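Local coordinates for ABC transporter substrate-binding protein (Bradyrhizobium japonicum, PDB 4I1D) that probably captures small solutes, possibly polyamines, in the periplasm for an ABC transporter, and can bind D-malate, at residues A[24-29]-A[246-251]; A[149-154]-A[159-164]. All coordinates share one frame; numbering follows the deposited sequence.

Contact 1 (A[24-29]-A[246-251]); sequences DPSAKK and VKFLNE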
loop_
_atom_site.group_PDB
_atom_site.type_symbol
_atom_site.label_atom_id
_atom_site.label_comp_id
_atom_site.label_asym_id
_atom_site.label_seq_id
_atom_site.Cartn_x
_atom_site.Cartn_y
_atom_site.Cartn_z
ATOM N N ASP A 24 -14.930 44.101 -18.639
ATOM C CA ASP A 24 -15.429 45.414 -18.205
ATOM C C ASP A 24 -16.247 46.137 -19.278
ATOM O O ASP A 24 -17.347 46.614 -19.000
ATOM C CB ASP A 24 -14.292 46.326 -17.722
ATOM C CG ASP A 24 -13.873 46.030 -16.295
ATOM O OD1 ASP A 24 -14.542 45.206 -15.637
ATOM O OD2 ASP A 24 -12.886 46.634 -15.824
ATOM N N PRO A 25 -15.713 46.233 -20.506
ATOM C CA PRO A 25 -16.509 46.927 -21.531
ATOM C C PRO A 25 -17.824 46.189 -21.826
ATOM O O PRO A 25 -18.852 46.831 -22.004
ATOM C CB PRO A 25 -15.588 46.931 -22.761
ATOM C CG PRO A 25 -14.190 46.703 -22.209
ATOM C CD PRO A 25 -14.389 45.815 -21.008
ATOM N N SER A 26 -17.791 44.862 -21.865
ATOM C CA SER A 26 -19.005 44.076 -22.082
ATOM C C SER A 26 -20.032 44.245 -20.959
ATOM O O SER A 26 -21.225 44.404 -21.212
ATOM C CB SER A 26 -18.656 42.594 -22.235
ATOM O OG SER A 26 -17.972 42.362 -23.453
ATOM N N ALA A 27 -19.567 44.194 -19.715
ATOM C CA ALA A 27 -20.451 44.385 -18.571
ATOM C C ALA A 27 -21.082 45.781 -18.594
ATOM O O ALA A 27 -22.248 45.960 -18.237
ATOM C CB ALA A 27 -19.691 44.165 -17.274
ATOM N N LYS A 28 -20.303 46.771 -19.014
ATOM C CA LYS A 28 -20.799 48.135 -19.111
ATOM C C LYS A 28 -21.842 48.251 -20.224
ATOM O O LYS A 28 -22.919 48.791 -20.015
ATOM C CB LYS A 28 -19.644 49.116 -19.338
ATOM C CG LYS A 28 -20.061 50.588 -19.270
ATOM C CD LYS A 28 -18.866 51.534 -19.215
ATOM C CE LYS A 28 -19.318 52.978 -18.976
ATOM N NZ LYS A 28 -18.185 53.954 -18.925
ATOM N N LYS A 29 -21.525 47.722 -21.401
ATOM C CA LYS A 29 -22.445 47.757 -22.536
ATOM C C LYS A 29 -23.762 47.069 -22.201
ATOM O O LYS A 29 -24.838 47.576 -22.509
ATOM C CB LYS A 29 -21.815 47.077 -23.757
ATOM C CG LYS A 29 -22.478 47.412 -25.086
ATOM C CD LYS A 29 -22.278 48.877 -25.437
ATOM C CE LYS A 29 -22.513 49.150 -26.924
ATOM N NZ LYS A 29 -21.235 49.365 -27.673
ATOM N N VAL A 246 -25.764 34.131 -22.765
ATOM C CA VAL A 246 -25.817 34.137 -24.222
ATOM C C VAL A 246 -25.512 35.547 -24.720
ATOM O O VAL A 246 -24.728 35.730 -25.652
ATOM C CB VAL A 246 -27.180 33.644 -24.765
ATOM C CG1 VAL A 246 -27.214 33.729 -26.288
ATOM C CG2 VAL A 246 -27.443 32.208 -24.307
ATOM N N LYS A 247 -26.109 36.538 -24.066
ATOM C CA LYS A 247 -25.869 37.942 -24.401
ATOM C C LYS A 247 -24.403 38.339 -24.233
ATOM O O LYS A 247 -23.851 39.057 -25.069
ATOM C CB LYS A 247 -26.770 38.861 -23.572
ATOM C CG LYS A 247 -28.249 38.702 -23.874
ATOM C CD LYS A 247 -29.099 39.504 -22.895
ATOM C CE LYS A 247 -30.587 39.398 -23.223
ATOM N NZ LYS A 247 -31.444 39.940 -22.127
ATOM N N PHE A 248 -23.774 37.872 -23.160
ATOM C CA PHE A 248 -22.367 38.171 -22.933
ATOM C C PHE A 248 -21.485 37.578 -24.029
ATOM O O PHE A 248 -20.522 38.198 -24.474
ATOM C CB PHE A 248 -21.904 37.650 -21.574
ATOM C CG PHE A 248 -20.415 37.553 -21.453
ATOM C CD1 PHE A 248 -19.775 36.328 -21.565
ATOM C CD2 PHE A 248 -19.651 38.692 -21.265
ATOM C CE1 PHE A 248 -18.399 36.236 -21.463
ATOM C CE2 PHE A 248 -18.274 38.606 -21.167
ATOM C CZ PHE A 248 -17.646 37.375 -21.269
ATOM N N LEU A 249 -21.814 36.369 -24.453
ATOM C CA LEU A 249 -21.035 35.694 -25.481
ATOM C C LEU A 249 -20.978 36.562 -26.724
ATOM O O LEU A 249 -19.955 36.649 -27.396
ATOM C CB LEU A 249 -21.659 34.344 -25.829
ATOM C CG LEU A 249 -20.746 33.148 -25.595
ATOM C CD1 LEU A 249 -20.293 33.121 -24.146
ATOM C CD2 LEU A 249 -21.450 31.855 -25.973
ATOM N N ASN A 250 -22.090 37.214 -27.026
ATOM C CA ASN A 250 -22.142 38.051 -28.202
ATOM C C ASN A 250 -21.238 39.283 -28.082
ATOM O O ASN A 250 -20.544 39.641 -29.036
ATOM C CB ASN A 250 -23.581 38.445 -28.515
ATOM C CG ASN A 250 -23.684 39.236 -29.783
ATOM O OD1 ASN A 250 -23.373 38.730 -30.862
ATOM N ND2 ASN A 250 -24.113 40.488 -29.671
ATOM N N GLU A 251 -21.242 39.921 -26.913
ATOM C CA GLU A 251 -20.314 41.021 -26.653
ATOM C C GLU A 251 -18.846 40.568 -26.579
ATOM O O GLU A 251 -17.937 41.332 -26.900
ATOM C CB GLU A 251 -20.690 41.778 -25.374
ATOM C CG GLU A 251 -21.884 42.718 -25.529
ATOM C CD GLU A 251 -21.728 43.672 -26.709
ATOM O OE1 GLU A 251 -20.793 44.505 -26.686
ATOM O OE2 GLU A 251 -22.534 43.576 -27.665
#
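Ser26 meets Glu251 with its OG set beside the backbone N (chi1 -69°), and Glu251 folds back at chi2 (-52°) to bring its carboxylate near Lys29. Ser26 OG lies 3.4 Å from Glu251 CB, but its hydrogen bond goes one turn back along its own helix, to the carbonyl oxygen of Ile22. That bond satisfies the buried hydroxyl, and the serine meets the other helix by plain van der Waals contact. Ser26 CB is 3.8 Å from Glu251 CB. Ser26 CB also approaches the Phe248 ring obliquely, 4.1 Å from Phe248 CD2. Lys29 crosses Glu251 at about a right angle, with Lys29 CG 3.7 Å from Glu251 OE1. Here the aliphatic part of the lysine does the touching. Lys29 NZ stays 5.0 Å from Glu251 OE1, too far for a salt bridge, though the opposite charges may still attract weakly.

No hydrogen bond joins the two segments. The backbones are nearest at Ser26, whose CA is 5.7 Å from Glu251 CA. The short axes make an angle of 126°. The contact joins helix 12-30 to helix 242-252 near the C-terminal ends of both. Phe248 also packs on Leu23 and meets the ring of Phe7 on strand 4-9. His257 of helix 255-260 touches Ser26 and hydrogen-bonds to Glu251 O. Behind helix 242-252, Leu249 packs on strand 219-235.

Contact 2 (A[149-154]-A[159-164]); sequences AALMAD and DKLYPL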
loop_
_atom_site.group_PDB
_atom_site.type_symbol
_atom_site.label_atom_id
_atom_site.label_comp_id
_atom_site.label_asym_id
_atom_site.label_seq_id
_atom_site.Cartn_x
_atom_site.Cartn_y
_atom_site.Cartn_z
ATOM N N ALA A 149 5.500 18.731 -32.178
ATOM C CA ALA A 149 6.866 19.230 -32.317
ATOM C C ALA A 149 7.834 18.089 -32.619
ATOM O O ALA A 149 8.769 18.235 -33.422
ATOM C CB ALA A 149 7.299 19.987 -31.056
ATOM N N ALA A 150 7.609 16.952 -31.971
ATOM C CA ALA A 150 8.442 15.786 -32.206
ATOM C C ALA A 150 8.315 15.330 -33.653
ATOM O O ALA A 150 9.294 14.932 -34.261
ATOM C CB ALA A 150 8.071 14.654 -31.250
ATOM N N LEU A 151 7.109 15.381 -34.207
ATOM C CA LEU A 151 6.927 14.951 -35.591
ATOM C C LEU A 151 7.586 15.926 -36.566
ATOM O O LEU A 151 8.229 15.517 -37.536
ATOM C CB LEU A 151 5.449 14.760 -35.911
ATOM C CG LEU A 151 4.907 13.451 -35.329
ATOM C CD1 LEU A 151 3.414 13.536 -35.039
ATOM C CD2 LEU A 151 5.229 12.300 -36.252
HETATM N N MSE A 152 7.447 17.217 -36.294
HETATM C CA MSE A 152 8.104 18.221 -37.119
HETATM C C MSE A 152 9.622 18.072 -37.044
HETATM O O MSE A 152 10.319 18.306 -38.031
HETATM C CB MSE A 152 7.660 19.630 -36.716
HETATM C CG MSE A 152 6.279 19.999 -37.256
HETATM SE SE MSE A 152 5.689 21.807 -36.805
HETATM C CE MSE A 152 5.171 21.482 -34.936
ATOM N N ALA A 153 10.127 17.678 -35.874
ATOM C CA ALA A 153 11.560 17.451 -35.698
ATOM C C ALA A 153 11.992 16.281 -36.577
ATOM O O ALA A 153 13.112 16.228 -37.070
ATOM C CB ALA A 153 11.875 17.167 -34.231
ATOM N N ASP A 154 11.086 15.336 -36.768
ATOM C CA ASP A 154 11.352 14.214 -37.639
ATOM C C ASP A 154 11.062 14.536 -39.107
ATOM O O ASP A 154 10.962 13.629 -39.946
ATOM C CB ASP A 154 10.552 12.995 -37.199
ATOM C CG ASP A 154 11.209 11.702 -37.642
ATOM O OD1 ASP A 154 12.452 11.635 -37.560
ATOM O OD2 ASP A 154 10.498 10.776 -38.088
ATOM N N ASP A 159 1.853 21.512 -41.946
ATOM C CA ASP A 159 0.494 21.387 -42.465
ATOM C C ASP A 159 0.164 19.961 -42.925
ATOM O O ASP A 159 -0.876 19.725 -43.532
ATOM C CB ASP A 159 0.252 22.392 -43.593
ATOM C CG ASP A 159 1.189 22.183 -44.769
ATOM O OD1 ASP A 159 2.246 21.540 -44.582
ATOM O OD2 ASP A 159 0.869 22.666 -45.877
ATOM N N LYS A 160 1.045 19.012 -42.619
ATOM C CA LYS A 160 0.801 17.612 -42.956
ATOM C C LYS A 160 0.787 16.698 -41.723
ATOM O O LYS A 160 0.923 15.484 -41.843
ATOM C CB LYS A 160 1.864 17.119 -43.938
ATOM C CG LYS A 160 1.893 17.855 -45.272
ATOM C CD LYS A 160 0.714 17.471 -46.161
ATOM C CE LYS A 160 0.911 17.979 -47.587
ATOM N NZ LYS A 160 -0.146 17.497 -48.520
ATOM N N LEU A 161 0.617 17.279 -40.543
ATOM C CA LEU A 161 0.724 16.520 -39.301
ATOM C C LEU A 161 -0.416 15.539 -39.031
ATOM O O LEU A 161 -0.180 14.416 -38.586
ATOM C CB LEU A 161 0.858 17.477 -38.114
ATOM C CG LEU A 161 2.232 18.125 -37.990
ATOM C CD1 LEU A 161 2.163 19.341 -37.108
ATOM C CD2 LEU A 161 3.213 17.113 -37.445
ATOM N N TYR A 162 -1.650 15.967 -39.274
ATOM C CA TYR A 162 -2.818 15.198 -38.846
ATOM C C TYR A 162 -3.340 14.258 -39.936
ATOM O O TYR A 162 -3.283 14.582 -41.119
ATOM C CB TYR A 162 -3.921 16.145 -38.337
ATOM C CG TYR A 162 -3.488 16.988 -37.152
ATOM C CD1 TYR A 162 -3.507 16.470 -35.863
ATOM C CD2 TYR A 162 -3.050 18.296 -37.323
ATOM C CE1 TYR A 162 -3.106 17.228 -34.774
ATOM C CE2 TYR A 162 -2.643 19.072 -36.232
ATOM C CZ TYR A 162 -2.673 18.530 -34.963
ATOM O OH TYR A 162 -2.276 19.286 -33.880
ATOM N N PRO A 163 -3.818 13.067 -39.545
ATOM C CA PRO A 163 -3.814 12.521 -38.180
ATOM C C PRO A 163 -2.395 12.200 -37.715
ATOM O O PRO A 163 -1.587 11.777 -38.534
ATOM C CB PRO A 163 -4.626 11.229 -38.322
ATOM C CG PRO A 163 -4.477 10.843 -39.786
ATOM C CD PRO A 163 -4.438 12.146 -40.520
ATOM N N LEU A 164 -2.091 12.402 -36.433
ATOM C CA LEU A 164 -0.716 12.257 -35.959
ATOM C C LEU A 164 -0.232 10.816 -36.028
ATOM O O LEU A 164 -0.951 9.896 -35.655
ATOM C CB LEU A 164 -0.559 12.776 -34.524
ATOM C CG LEU A 164 -0.830 14.260 -34.256
ATOM C CD1 LEU A 164 -0.528 14.601 -32.810
ATOM C CD2 LEU A 164 -0.035 15.172 -35.186
#
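The helical turn that presents Leu151 and Met152 to Leu161 is held by a backbone hydrogen bond from Ala153 N to Ala149 O, 2.9 Å long. Across the contact itself everything is apolar. Leu161 reaches the helix with both branches of its fork. Leu161 CD2 meets Leu151 CB at 3.6 Å, and Leu161 CD1 lies 4.2 Å from Met152 CG. Leu161 CG sits beside its backbone N (chi1 -75°), and with chi2 at 162° the fork turns to the helix. Met152 is a selenomethionine and crosses Leu161 at about a right angle. Leu151 uses a second point further out: Leu151 CD1 touches Leu164 CD2 at 3.8 Å. All four touching residues are buried. Between the two leucines of the loop, a cis peptide bond joins Tyr162 to Pro163.

The chain thus folds back onto the helix it has just left, closing a small hydrophobic cluster. Polar links flank it: Tyr162 OH bonds to Glu148, and Asp154 forms a salt bridge with Arg168. Helix 124-128 packs on Met152 through Trp124, helix 166-176 covers Leu151, and helix 303-306 covers Leu164 with Trp305 and Trp306.

In the fold
Contact 2 is nested inside the long loop closed by contact 1. The chain runs through 24-29, then 149-154 and 159-164, and returns at 246-251. The two centres are 39 Å apart, on opposite sides of the chain's centre, and their nearest atoms are about 24 Å apart. They share no helix. Contact 1 ties helices distant in sequence beside strands 4-9 and 219-235. Contact 2 is local and packs the loop between helices 146-153 and 166-176 against the first of them. This fits the two-lobed fold of periplasmic binding proteins, with the contacts probably in different lobes. Both lie away from the malate pocket, which includes Thr185, Trp205 and Arg208.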